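Local coordinates for protein nucleoporin NUP82 (PDB 3PBP) that serves as a structural nucleoporin of the nuclear pore complex, its N-terminal domain, the piece modelled here, docking the nucleoporin NUP116, at residues A[84-89]-A[115-120]; A[127-132]-A[182-187]; A[147-152]-A[176-181]; A[192-197]-A[209-214]; A[197-202]-A[296-301]. The protein carries 1 engineered substitution. All blocks are in the same frame, centred on the assembly; numbering follows the deposited sequence.

The five contacts run round one side of a beta-propeller, from blade to blade. Contact 1 closes one blade at its rim; contact 2 lies about 16 Å from it, centre to centre, and the two join where Asp85 O meets Ile127 N at 2.8 Å. Contact 2 sets the innermost strands of the next two blades side by side. Contact 3, nested within the loop that contact 2 closes, touches it through Asp149 OD1 and Ile182 N, 2.9 Å apart. Contacts 4 and 5 share strand 194-198 and Leu197, one at each end of the strand. Contact 5, about 27 Å from contact 1 between centres, is the one most in touch with NUP116.

Contact 1 of 5, residues A[84-89]-A[115-120]; sequences NDNEIF and SIDEEE
Asn86 lays its side-chain amide over the start of the 3-10 turn 116-118, ND2 resting 3.5 Å from Ile116 CG1. With CG anti to the backbone N (chi1 178°), the amide reaches across to the turn, and ND2 donates to Asp117 OD2 at 3.1 Å. The carboxylate oxygen sits in the plane of the amide and is approached on its syn side, but tilted 34° out of the carboxylate plane; the two planar groups are turned 39° against each other. The other end of the amide, OD1, lies 2.9 Å from Ser115 OG. Between the backbones, Ile116 N donates to Asn86 O at 3.0 Å, and Glu87 pairs with Ser115 as an antiparallel non-hydrogen-bonded pair. Asn84 OD1 takes both Asn86 N and Glu87 N, an Asx turn extended to an Asx motif ahead of strand 87-92. Ile116 itself packs on Ile127 of the next blade. One asparagine thus engages three successive residues where strand 110-115 runs out, its ND2 donating to a surface carboxylate.

Contact 2 of 5, residues A[127-132]-A[182-187]; sequences IKKVLF and ITDLEF
Asp184 OD1 is gripped by two donors: Lys129 NZ, in a 2.7 Å salt bridge on the syn lone pair of the carboxylate, and its neighbour Leu185 N, also at 2.7 Å but from above the carboxylate plane. OD2 takes Ile302 N, so the acid bridges the innermost strands of three successive propeller blades. Strands 127-132 and 182-187 run nearly parallel, 7° apart, their axes 8.2 Å from each other, too far for backbone pairing. A classic beta bulge opposite Leu145 turns both Lys128 and Lys129 toward the neighbouring blade, and the fully extended Lys128 reaches Ile182 O with NZ at 2.8 Å. Toward the C-terminal ends of the strands the contact is apolar, Leu131 CD1 lying 4.0 Å from Leu185 CB. Without the carboxylate, as with an alanine at Asp184, the Lys129 ammonium is likely to lose its counter-charge and Ile302 N its acceptor. With no backbone pairing, a salt bridge and a lysine-carbonyl bond join the blades, and Lys129 probably polarises the carboxylate.

Contact 3 of 5, residues A[147-152]-A[176-181]; sequences EDDTIT and DARVND
The turn between strands 141-146 and 151-155 meets the connection that leads into the innermost strand of the next propeller blade, and Asp149 and Arg178 carry the meeting. Arg178 NH2 donates to Asp148 O at 2.7 Å, almost straight out from the carbonyl, which lies at the edge of the guanidinium, 19° out of its plane. Asn180 OD1 accepts weakly from both NE and NH2 of the same arginine, while NH1 goes to Asn167 O, so several bonds hold the flat group. Asp149 turns its carboxylate to the chain entering the new blade: OD2 accepts from Asp181 N at 2.8 Å, met from above the carboxylate plane, and OD1 takes Ile182 N. One side chain thus receives two consecutive backbone N-H groups just where strand 182-187 begins. Its CG lies anti to the carbonyl carbon (chi1 -77°), which points the acid across at Asp181. Asp149 OD2 stands 4.2 Å from Arg178 NH2, at most a favourable pairing of charges, since no N-H points at it.

Contact 4 of 5, residues A[192-197]-A[209-214]; sequences LTLYCL and YPFLPS
Leu194 meets Phe211 at both ends, CB and CD2. CB lies 3.8 Å from Phe211 CG, and CD2 ends over the middle of the ring, 3.4 Å from the centroid and 14° off the ring normal, a CH-pi contact. A chi1 of 178° turns the branch away from the backbone N and out across the phenyl face. The ring also touches Ile151 and Met153, so it lies between Leu194 of its own blade and strand 151-155 of the preceding one. Two residues before Leu194, the side chain of Leu192 runs alongside the chain leaving strand 204-208: CB lies 3.8 Å from Tyr209 CE1, and CD2 meets Leu212 CD2 at 3.6 Å. Between these, Leu192 O accepts from Phe211 N at 2.8 Å and lies at the edge of the Tyr209 ring, near its plane. The peptide bond before Pro210 is cis, just ahead of the residue whose N makes this bond. Thr193 OG1 comes close to Tyr209 CD1, but its hydrogen bond is to Asp190. The contact is buried and almost wholly apolar: one backbone bond settles the carbonyl of Leu192, while leucine and aromatic side chains close the end of the blade where strand 194-198 begins.

Contact 5 of 5, residues A[197-202]-A[296-301]; sequences LNTTEG and DYTATN
The apolar part of this contact is led by Leu197, the residue of strand 194-198 that faces the next blade. Its CD1 lies 3.7 Å from Ala299 CB, and CD2 rests 3.5 Å from Asn301 O, so both methyls lie against the start of strand 299-306 from one side. A chi1 of -179° swings the branch over to that strand. Further on, the methyls of two threonines meet, Thr199 CG2 and Thr298 CG2 at 3.4 Å, their side chains crossing at about a right angle. Cutting Leu197 back to an alanine is likely to open a gap against Ala299 and Asn301 and weaken the packing between the two blades.

The backbone part is at Gly202, whose O accepts from Ala299 N at 2.9 Å, with Thr298 CA adding a C-H...O contact at 3.2 Å. The turn holds itself as well, Gly202 N donating to Thr199 O. Gly202 has phi 88°, a conformation in which a side chain would run into the preceding carbonyl.

The hydroxyls find partners beyond the two segments. Thr199 OG1 pairs with Thr183 OG1, whereas Thr298 OG1 bonds Arg114 of the NUP116 chain, and Glu201 O takes Lys98 of that chain. The contact therefore joins neighbouring blades through methyls and one backbone bond, while Thr298 OG1 and Glu201 O meet basic side chains of NUP116, consistent with this edge forming part of the NUP116-binding surface.

Contact 1 of 5, residues A[84-89]-A[115-120]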
# COMPACT_ATOMS: atom_id res chain seq x y z
N ASN A 84 0.59 -9.31 16.88
CA ASN A 84 1.93 -8.87 17.22
C ASN A 84 2.79 -9.23 16.01
O ASN A 84 2.28 -9.44 14.91
CB ASN A 84 2.44 -9.55 18.50
CG ASN A 84 2.48 -11.08 18.40
OD1 ASN A 84 2.16 -11.68 17.37
ND2 ASN A 84 2.88 -11.72 19.50
N ASP A 85 4.10 -9.30 16.19
CA ASP A 85 4.97 -9.61 15.06
C ASP A 85 4.92 -11.09 14.66
O ASP A 85 5.44 -11.48 13.61
CB ASP A 85 6.41 -9.23 15.41
CG ASP A 85 6.93 -9.98 16.62
OD1 ASP A 85 6.26 -9.96 17.69
OD2 ASP A 85 8.02 -10.59 16.51
N ASN A 86 4.24 -11.90 15.47
CA ASN A 86 4.22 -13.31 15.19
C ASN A 86 2.87 -13.93 14.89
O ASN A 86 2.78 -14.84 14.07
CB ASN A 86 4.90 -14.04 16.36
CG ASN A 86 4.89 -15.55 16.18
OD1 ASN A 86 3.88 -16.22 16.44
ND2 ASN A 86 6.02 -16.10 15.73
N GLU A 87 1.83 -13.47 15.55
CA GLU A 87 0.52 -14.05 15.32
C GLU A 87 -0.63 -13.05 15.21
O GLU A 87 -0.50 -11.88 15.58
CB GLU A 87 0.23 -15.08 16.42
CG GLU A 87 0.19 -14.50 17.83
CD GLU A 87 0.16 -15.58 18.90
OE1 GLU A 87 -0.37 -16.69 18.61
OE2 GLU A 87 0.66 -15.33 20.03
N ILE A 88 -1.76 -13.54 14.69
CA ILE A 88 -2.96 -12.73 14.50
C ILE A 88 -4.21 -13.45 15.04
O ILE A 88 -4.41 -14.64 14.79
CB ILE A 88 -3.21 -12.48 12.98
CG1 ILE A 88 -2.02 -11.75 12.35
CG2 ILE A 88 -4.50 -11.67 12.78
CD1 ILE A 88 -2.10 -11.63 10.82
N PHE A 89 -5.03 -12.72 15.79
CA PHE A 89 -6.28 -13.27 16.31
C PHE A 89 -7.43 -12.41 15.81
O PHE A 89 -7.30 -11.19 15.71
CB PHE A 89 -6.34 -13.24 17.84
CG PHE A 89 -5.38 -14.16 18.51
CD1 PHE A 89 -4.05 -13.78 18.73
CD2 PHE A 89 -5.81 -15.41 18.96
CE1 PHE A 89 -3.16 -14.63 19.40
CE2 PHE A 89 -4.93 -16.25 19.63
CZ PHE A 89 -3.61 -15.86 19.85
N SER A 115 -0.22 -17.79 12.71
CA SER A 115 1.13 -17.60 13.22
C SER A 115 2.06 -17.78 12.04
O SER A 115 1.80 -18.59 11.15
CB SER A 115 1.46 -18.62 14.31
OG SER A 115 2.76 -18.40 14.86
N ILE A 116 3.15 -17.02 12.01
CA ILE A 116 4.08 -17.13 10.90
C ILE A 116 4.78 -18.49 10.95
O ILE A 116 5.28 -18.99 9.94
CB ILE A 116 5.10 -15.99 10.92
CG1 ILE A 116 5.85 -15.97 12.25
CG2 ILE A 116 4.40 -14.66 10.73
CD1 ILE A 116 6.86 -14.85 12.35
N ASP A 117 4.79 -19.09 12.14
CA ASP A 117 5.42 -20.39 12.34
C ASP A 117 4.61 -21.48 11.63
O ASP A 117 5.04 -22.62 11.54
CB ASP A 117 5.51 -20.71 13.83
CG ASP A 117 6.13 -19.58 14.63
OD1 ASP A 117 7.25 -19.15 14.29
OD2 ASP A 117 5.50 -19.13 15.60
N GLU A 118 3.43 -21.11 11.13
CA GLU A 118 2.56 -22.04 10.43
C GLU A 118 3.10 -22.37 9.05
O GLU A 118 2.56 -23.23 8.35
CB GLU A 118 1.16 -21.46 10.29
CG GLU A 118 0.28 -21.65 11.51
CD GLU A 118 -1.07 -20.98 11.36
OE1 GLU A 118 -1.64 -21.05 10.25
OE2 GLU A 118 -1.55 -20.40 12.36
N GLU A 119 4.16 -21.67 8.65
CA GLU A 119 4.74 -21.90 7.33
C GLU A 119 6.13 -22.52 7.39
O GLU A 119 7.00 -22.08 8.16
CB GLU A 119 4.77 -20.59 6.53
CG GLU A 119 3.52 -20.39 5.69
CD GLU A 119 3.19 -18.93 5.43
OE1 GLU A 119 2.79 -18.22 6.39
OE2 GLU A 119 3.32 -18.48 4.27
N GLU A 120 6.31 -23.55 6.57
CA GLU A 120 7.55 -24.32 6.44
C GLU A 120 8.79 -23.60 6.97
O GLU A 120 9.85 -23.63 6.36
CB GLU A 120 7.76 -24.65 4.96
CG GLU A 120 6.44 -24.80 4.21
CD GLU A 120 6.55 -24.37 2.76
OE1 GLU A 120 7.16 -23.32 2.49
OE2 GLU A 120 6.02 -25.09 1.88

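Contact 2 of 5, residues A[127-132]-A[182-187]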
# COMPACT_ATOMS: atom_id res chain seq x y z
N ILE A 127 5.28 -10.14 11.11
CA ILE A 127 4.20 -9.20 10.81
C ILE A 127 4.55 -7.77 11.21
O ILE A 127 5.01 -7.51 12.32
CB ILE A 127 2.91 -9.63 11.53
CG1 ILE A 127 2.51 -11.03 11.05
CG2 ILE A 127 1.79 -8.62 11.27
CD1 ILE A 127 1.41 -11.64 11.87
N LYS A 128 4.32 -6.85 10.28
CA LYS A 128 4.59 -5.44 10.51
C LYS A 128 3.28 -4.67 10.73
O LYS A 128 3.17 -3.84 11.65
CB LYS A 128 5.36 -4.86 9.33
CG LYS A 128 5.86 -3.45 9.56
CD LYS A 128 6.71 -2.95 8.39
CE LYS A 128 7.23 -1.54 8.67
NZ LYS A 128 8.20 -1.07 7.65
N LYS A 129 2.28 -4.95 9.90
CA LYS A 129 1.00 -4.27 10.02
C LYS A 129 -0.16 -5.11 9.49
O LYS A 129 0.01 -5.92 8.57
CB LYS A 129 1.04 -2.93 9.28
CG LYS A 129 -0.14 -2.06 9.62
CD LYS A 129 -0.11 -0.72 8.93
CE LYS A 129 -1.25 0.16 9.46
NZ LYS A 129 -1.29 1.54 8.91
N VAL A 130 -1.34 -4.90 10.07
CA VAL A 130 -2.57 -5.60 9.68
C VAL A 130 -3.73 -4.63 9.53
O VAL A 130 -3.90 -3.72 10.32
CB VAL A 130 -2.98 -6.65 10.72
CG1 VAL A 130 -4.30 -7.32 10.31
CG2 VAL A 130 -1.88 -7.69 10.86
N LEU A 131 -4.53 -4.85 8.50
CA LEU A 131 -5.70 -4.00 8.22
C LEU A 131 -6.87 -4.84 7.75
O LEU A 131 -6.68 -5.82 7.03
CB LEU A 131 -5.39 -3.02 7.09
CG LEU A 131 -4.36 -1.93 7.28
CD1 LEU A 131 -4.19 -1.19 5.98
CD2 LEU A 131 -4.82 -1.01 8.38
N PHE A 132 -8.08 -4.45 8.14
CA PHE A 132 -9.26 -5.15 7.64
C PHE A 132 -9.49 -4.60 6.23
O PHE A 132 -9.21 -3.43 5.97
CB PHE A 132 -10.48 -4.82 8.47
CG PHE A 132 -10.67 -5.69 9.65
CD1 PHE A 132 -11.00 -7.04 9.50
CD2 PHE A 132 -10.52 -5.17 10.93
CE1 PHE A 132 -11.19 -7.86 10.62
CE2 PHE A 132 -10.71 -5.98 12.06
CZ PHE A 132 -11.04 -7.33 11.90
N ILE A 182 8.34 -1.01 2.42
CA ILE A 182 7.04 -0.41 2.66
C ILE A 182 6.94 -0.02 4.14
O ILE A 182 7.18 -0.86 5.01
CB ILE A 182 5.92 -1.40 2.32
CG1 ILE A 182 6.12 -1.91 0.90
CG2 ILE A 182 4.57 -0.73 2.46
CD1 ILE A 182 5.07 -2.88 0.41
N THR A 183 6.62 1.23 4.43
CA THR A 183 6.50 1.69 5.82
C THR A 183 5.06 1.72 6.26
O THR A 183 4.77 1.57 7.45
CB THR A 183 6.96 3.14 6.04
OG1 THR A 183 8.18 3.36 5.35
CG2 THR A 183 7.17 3.41 7.54
N ASP A 184 4.16 1.96 5.31
CA ASP A 184 2.74 2.08 5.63
C ASP A 184 1.84 1.66 4.49
O ASP A 184 2.24 1.59 3.33
CB ASP A 184 2.44 3.52 6.06
CG ASP A 184 1.20 3.63 6.95
OD1 ASP A 184 0.62 2.59 7.31
OD2 ASP A 184 0.81 4.77 7.29
N LEU A 185 0.60 1.39 4.85
CA LEU A 185 -0.44 0.93 3.94
C LEU A 185 -1.70 1.70 4.27
O LEU A 185 -1.94 2.05 5.43
CB LEU A 185 -0.70 -0.54 4.21
CG LEU A 185 -0.43 -1.53 3.10
CD1 LEU A 185 0.93 -1.27 2.50
CD2 LEU A 185 -0.54 -2.93 3.68
N GLU A 186 -2.51 1.92 3.26
CA GLU A 186 -3.74 2.66 3.45
C GLU A 186 -4.67 2.43 2.28
O GLU A 186 -4.27 2.48 1.12
CB GLU A 186 -3.41 4.16 3.61
CG GLU A 186 -4.59 5.11 3.82
CD GLU A 186 -5.39 4.83 5.09
OE1 GLU A 186 -4.77 4.42 6.10
OE2 GLU A 186 -6.63 5.05 5.07
N PHE A 187 -5.93 2.16 2.58
CA PHE A 187 -6.91 1.95 1.53
C PHE A 187 -7.50 3.27 1.05
O PHE A 187 -7.71 4.20 1.82
CB PHE A 187 -8.05 1.07 2.04
CG PHE A 187 -7.81 -0.40 1.85
CD1 PHE A 187 -8.08 -1.01 0.63
CD2 PHE A 187 -7.33 -1.18 2.90
CE1 PHE A 187 -7.87 -2.40 0.45
CE2 PHE A 187 -7.11 -2.56 2.73
CZ PHE A 187 -7.38 -3.17 1.49

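Contact 3 of 5, residues A[147-152]-A[176-181]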
# COMPACT_ATOMS: atom_id res chain seq x y z
N GLU A 147 7.64 -7.93 7.18
CA GLU A 147 8.95 -7.29 7.00
C GLU A 147 9.38 -7.56 5.56
O GLU A 147 10.18 -6.82 4.97
CB GLU A 147 9.97 -7.87 7.95
CG GLU A 147 9.69 -7.55 9.39
CD GLU A 147 9.49 -6.06 9.61
OE1 GLU A 147 10.29 -5.27 9.04
OE2 GLU A 147 8.55 -5.68 10.34
N ASP A 148 8.83 -8.64 5.04
CA ASP A 148 9.02 -9.13 3.68
C ASP A 148 8.78 -8.07 2.61
O ASP A 148 9.41 -8.08 1.56
CB ASP A 148 8.00 -10.22 3.41
CG ASP A 148 8.60 -11.55 3.25
OD1 ASP A 148 9.76 -11.60 2.80
OD2 ASP A 148 7.91 -12.55 3.55
N ASP A 149 7.82 -7.19 2.91
CA ASP A 149 7.33 -6.15 2.02
C ASP A 149 6.27 -6.91 1.21
O ASP A 149 5.75 -6.45 0.20
CB ASP A 149 8.42 -5.59 1.10
CG ASP A 149 9.35 -4.63 1.82
OD1 ASP A 149 8.84 -3.82 2.63
OD2 ASP A 149 10.57 -4.68 1.57
N THR A 150 5.98 -8.09 1.71
CA THR A 150 5.01 -8.98 1.13
C THR A 150 3.65 -8.57 1.74
O THR A 150 3.58 -8.21 2.93
CB THR A 150 5.40 -10.45 1.49
OG1 THR A 150 4.90 -11.34 0.49
CG2 THR A 150 4.84 -10.86 2.85
N ILE A 151 2.59 -8.60 0.94
CA ILE A 151 1.26 -8.23 1.42
C ILE A 151 0.33 -9.42 1.20
O ILE A 151 0.16 -9.88 0.07
CB ILE A 151 0.71 -6.99 0.69
CG1 ILE A 151 1.68 -5.81 0.89
CG2 ILE A 151 -0.68 -6.63 1.21
CD1 ILE A 151 1.44 -4.63 -0.02
N THR A 152 -0.28 -9.92 2.27
CA THR A 152 -1.14 -11.09 2.18
C THR A 152 -2.60 -10.87 2.60
O THR A 152 -2.90 -10.13 3.55
CB THR A 152 -0.56 -12.24 3.06
OG1 THR A 152 0.85 -12.32 2.84
CG2 THR A 152 -1.22 -13.57 2.72
N ASP A 176 14.49 -1.59 -8.40
CA ASP A 176 13.04 -1.75 -8.53
C ASP A 176 12.45 -3.02 -9.15
O ASP A 176 11.64 -2.94 -10.08
CB ASP A 176 12.47 -0.53 -9.27
CG ASP A 176 13.23 0.75 -8.96
OD1 ASP A 176 13.46 1.04 -7.76
OD2 ASP A 176 13.59 1.47 -9.92
N ALA A 177 12.82 -4.19 -8.64
CA ALA A 177 12.25 -5.42 -9.17
C ALA A 177 10.74 -5.38 -8.85
O ALA A 177 9.89 -5.59 -9.72
CB ALA A 177 12.90 -6.63 -8.51
N ARG A 178 10.44 -5.09 -7.58
CA ARG A 178 9.08 -4.97 -7.06
C ARG A 178 9.15 -3.90 -5.95
O ARG A 178 10.23 -3.34 -5.70
CB ARG A 178 8.63 -6.30 -6.44
CG ARG A 178 9.65 -6.81 -5.43
CD ARG A 178 9.05 -7.67 -4.35
NE ARG A 178 9.91 -7.66 -3.18
CZ ARG A 178 9.56 -8.12 -1.98
NH1 ARG A 178 8.36 -8.63 -1.80
NH2 ARG A 178 10.41 -8.03 -0.97
N VAL A 179 8.03 -3.61 -5.28
CA VAL A 179 8.05 -2.59 -4.23
C VAL A 179 8.71 -3.09 -2.94
O VAL A 179 8.25 -4.06 -2.34
CB VAL A 179 6.64 -2.11 -3.89
CG1 VAL A 179 6.72 -0.90 -2.98
CG2 VAL A 179 5.89 -1.78 -5.15
N ASN A 180 9.76 -2.40 -2.52
CA ASN A 180 10.50 -2.75 -1.31
C ASN A 180 10.45 -1.62 -0.30
O ASN A 180 10.16 -0.48 -0.64
CB ASN A 180 11.96 -3.05 -1.65
CG ASN A 180 12.11 -4.35 -2.42
OD1 ASN A 180 12.02 -5.44 -1.85
ND2 ASN A 180 12.34 -4.25 -3.74
N ASP A 181 10.74 -1.96 0.95
CA ASP A 181 10.75 -0.99 2.04
C ASP A 181 9.43 -0.26 2.28
O ASP A 181 9.40 0.97 2.35
CB ASP A 181 11.86 0.03 1.79
CG ASP A 181 13.22 -0.63 1.53
OD1 ASP A 181 13.85 -1.11 2.50
OD2 ASP A 181 13.64 -0.67 0.35

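Contact 4 of 5, residues A[192-197]-A[209-214]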
# COMPACT_ATOMS: atom_id res chain seq x y z
N LEU A 192 -11.48 -0.07 -3.62
CA LEU A 192 -10.83 -1.02 -4.53
C LEU A 192 -9.32 -0.81 -4.70
O LEU A 192 -8.65 -1.60 -5.38
CB LEU A 192 -11.50 -0.93 -5.90
CG LEU A 192 -13.03 -0.93 -5.88
CD1 LEU A 192 -13.57 -0.54 -7.24
CD2 LEU A 192 -13.54 -2.32 -5.46
N THR A 193 -8.78 0.23 -4.08
CA THR A 193 -7.37 0.55 -4.22
C THR A 193 -6.57 0.53 -2.94
O THR A 193 -7.04 1.02 -1.92
CB THR A 193 -7.20 1.94 -4.86
OG1 THR A 193 -7.81 1.95 -6.16
CG2 THR A 193 -5.73 2.29 -4.99
N LEU A 194 -5.37 -0.02 -2.99
CA LEU A 194 -4.51 -0.05 -1.81
C LEU A 194 -3.24 0.75 -2.09
O LEU A 194 -2.45 0.40 -2.97
CB LEU A 194 -4.16 -1.50 -1.45
CG LEU A 194 -3.23 -1.68 -0.25
CD1 LEU A 194 -3.89 -1.12 1.01
CD2 LEU A 194 -2.89 -3.16 -0.08
N TYR A 195 -3.05 1.85 -1.36
CA TYR A 195 -1.88 2.70 -1.51
C TYR A 195 -0.76 2.21 -0.59
O TYR A 195 -1.01 1.89 0.57
CB TYR A 195 -2.21 4.15 -1.15
CG TYR A 195 -3.06 4.91 -2.14
CD1 TYR A 195 -2.56 5.26 -3.38
CD2 TYR A 195 -4.34 5.33 -1.79
CE1 TYR A 195 -3.32 6.02 -4.26
CE2 TYR A 195 -5.10 6.09 -2.66
CZ TYR A 195 -4.59 6.43 -3.90
OH TYR A 195 -5.33 7.20 -4.76
N CYS A 196 0.47 2.18 -1.10
CA CYS A 196 1.62 1.75 -0.31
C CYS A 196 2.65 2.86 -0.28
O CYS A 196 2.97 3.41 -1.32
CB CYS A 196 2.28 0.52 -0.93
SG CYS A 196 1.16 -0.87 -1.09
N LEU A 197 3.15 3.17 0.90
CA LEU A 197 4.18 4.19 1.05
C LEU A 197 5.50 3.46 1.31
O LEU A 197 5.67 2.83 2.35
CB LEU A 197 3.86 5.09 2.23
CG LEU A 197 4.87 6.22 2.48
CD1 LEU A 197 4.72 7.27 1.40
CD2 LEU A 197 4.63 6.84 3.84
N TYR A 209 -4.39 -1.84 -7.79
CA TYR A 209 -5.72 -1.55 -8.30
C TYR A 209 -6.02 -2.59 -9.37
O TYR A 209 -5.41 -2.58 -10.43
CB TYR A 209 -5.77 -0.14 -8.90
CG TYR A 209 -7.16 0.28 -9.34
CD1 TYR A 209 -8.26 0.05 -8.52
CD2 TYR A 209 -7.38 0.89 -10.59
CE1 TYR A 209 -9.55 0.42 -8.92
CE2 TYR A 209 -8.66 1.27 -10.99
CZ TYR A 209 -9.75 1.03 -10.15
OH TYR A 209 -11.03 1.40 -10.52
N PRO A 210 -6.98 -3.50 -9.10
CA PRO A 210 -7.81 -3.61 -7.89
C PRO A 210 -7.17 -4.46 -6.78
O PRO A 210 -6.34 -5.32 -7.05
CB PRO A 210 -9.05 -4.29 -8.43
CG PRO A 210 -8.40 -5.37 -9.31
CD PRO A 210 -7.30 -4.60 -10.04
N PHE A 211 -7.56 -4.21 -5.53
CA PHE A 211 -7.06 -5.00 -4.41
C PHE A 211 -8.34 -5.53 -3.78
O PHE A 211 -8.87 -4.96 -2.83
CB PHE A 211 -6.31 -4.13 -3.40
CG PHE A 211 -5.53 -4.92 -2.40
CD1 PHE A 211 -4.24 -5.34 -2.70
CD2 PHE A 211 -6.06 -5.22 -1.16
CE1 PHE A 211 -3.49 -6.05 -1.76
CE2 PHE A 211 -5.33 -5.92 -0.23
CZ PHE A 211 -4.04 -6.34 -0.53
N LEU A 212 -8.83 -6.63 -4.32
CA LEU A 212 -10.10 -7.19 -3.89
C LEU A 212 -10.10 -8.37 -2.93
O LEU A 212 -9.20 -9.20 -2.93
CB LEU A 212 -10.89 -7.58 -5.14
CG LEU A 212 -10.82 -6.54 -6.26
CD1 LEU A 212 -11.11 -7.19 -7.60
CD2 LEU A 212 -11.78 -5.42 -5.98
N PRO A 213 -11.13 -8.45 -2.07
CA PRO A 213 -11.27 -9.53 -1.10
C PRO A 213 -11.94 -10.68 -1.87
O PRO A 213 -12.13 -10.56 -3.08
CB PRO A 213 -12.16 -8.91 -0.03
CG PRO A 213 -13.08 -8.08 -0.83
CD PRO A 213 -12.16 -7.41 -1.85
N SER A 214 -12.30 -11.78 -1.22
CA SER A 214 -12.93 -12.90 -1.94
C SER A 214 -14.41 -12.64 -2.18
O SER A 214 -15.02 -13.22 -3.10
CB SER A 214 -12.77 -14.19 -1.15
OG SER A 214 -13.60 -14.14 -0.00

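Contact 5 of 5, residues A[197-202]-A[296-301]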
# COMPACT_ATOMS: atom_id res chain seq x y z
N LEU A 197 3.15 3.17 0.90
CA LEU A 197 4.18 4.19 1.05
C LEU A 197 5.50 3.46 1.31
O LEU A 197 5.67 2.83 2.35
CB LEU A 197 3.86 5.09 2.23
CG LEU A 197 4.87 6.22 2.48
CD1 LEU A 197 4.72 7.27 1.40
CD2 LEU A 197 4.63 6.84 3.84
N ASN A 198 6.44 3.54 0.37
CA ASN A 198 7.73 2.87 0.55
C ASN A 198 8.87 3.87 0.80
O ASN A 198 8.71 5.08 0.60
CB ASN A 198 8.02 1.98 -0.66
CG ASN A 198 8.85 2.66 -1.70
OD1 ASN A 198 8.67 3.85 -1.98
ND2 ASN A 198 9.76 1.92 -2.31
N THR A 199 10.01 3.36 1.24
CA THR A 199 11.15 4.20 1.58
C THR A 199 12.41 4.09 0.72
O THR A 199 13.29 4.95 0.80
CB THR A 199 11.53 3.95 3.02
OG1 THR A 199 10.45 4.37 3.86
CG2 THR A 199 12.78 4.73 3.40
N THR A 200 12.49 3.04 -0.09
CA THR A 200 13.66 2.83 -0.95
C THR A 200 14.38 4.11 -1.40
O THR A 200 15.60 4.18 -1.38
CB THR A 200 13.29 2.03 -2.21
OG1 THR A 200 12.55 0.86 -1.85
CG2 THR A 200 14.55 1.63 -2.97
N GLU A 201 13.62 5.13 -1.80
CA GLU A 201 14.21 6.37 -2.27
C GLU A 201 13.71 7.60 -1.56
O GLU A 201 13.40 8.60 -2.20
CB GLU A 201 13.97 6.53 -3.77
CG GLU A 201 14.64 5.46 -4.62
CD GLU A 201 14.06 5.39 -6.03
OE1 GLU A 201 13.95 6.45 -6.69
OE2 GLU A 201 13.72 4.27 -6.48
N GLY A 202 13.63 7.54 -0.24
CA GLY A 202 13.17 8.69 0.52
C GLY A 202 11.67 8.74 0.69
O GLY A 202 11.17 9.48 1.54
N ASP A 296 15.56 15.59 1.32
CA ASP A 296 16.50 15.31 2.40
C ASP A 296 15.86 14.56 3.55
O ASP A 296 16.51 14.32 4.57
CB ASP A 296 17.10 16.62 2.95
CG ASP A 296 17.99 17.33 1.93
OD1 ASP A 296 18.94 16.69 1.41
OD2 ASP A 296 17.73 18.53 1.66
N TYR A 297 14.59 14.19 3.41
CA TYR A 297 13.91 13.46 4.47
C TYR A 297 13.24 12.19 3.97
O TYR A 297 13.34 11.83 2.78
CB TYR A 297 12.88 14.36 5.15
CG TYR A 297 13.51 15.59 5.77
CD1 TYR A 297 13.71 16.75 5.01
CD2 TYR A 297 13.94 15.59 7.10
CE1 TYR A 297 14.33 17.87 5.57
CE2 TYR A 297 14.56 16.70 7.66
CZ TYR A 297 14.75 17.84 6.89
OH TYR A 297 15.38 18.94 7.44
N THR A 298 12.56 11.50 4.87
CA THR A 298 11.89 10.26 4.52
C THR A 298 10.41 10.27 4.89
O THR A 298 10.03 10.81 5.94
CB THR A 298 12.55 9.05 5.20
OG1 THR A 298 13.96 9.08 4.98
CG2 THR A 298 11.98 7.74 4.64
N ALA A 299 9.60 9.67 4.02
CA ALA A 299 8.16 9.58 4.23
C ALA A 299 7.89 8.60 5.39
O ALA A 299 8.50 7.52 5.46
CB ALA A 299 7.49 9.10 2.95
N THR A 300 6.98 8.97 6.28
CA THR A 300 6.68 8.14 7.45
C THR A 300 5.35 7.39 7.41
O THR A 300 5.31 6.16 7.60
CB THR A 300 6.68 8.98 8.73
OG1 THR A 300 7.83 9.81 8.76
CG2 THR A 300 6.72 8.07 9.94
N ASN A 301 4.26 8.13 7.19
CA ASN A 301 2.93 7.53 7.15
C ASN A 301 2.10 8.03 5.99
O ASN A 301 2.41 9.04 5.36
CB ASN A 301 2.16 7.83 8.44
CG ASN A 301 2.97 7.51 9.67
OD1 ASN A 301 3.81 8.31 10.10
ND2 ASN A 301 2.73 6.34 10.26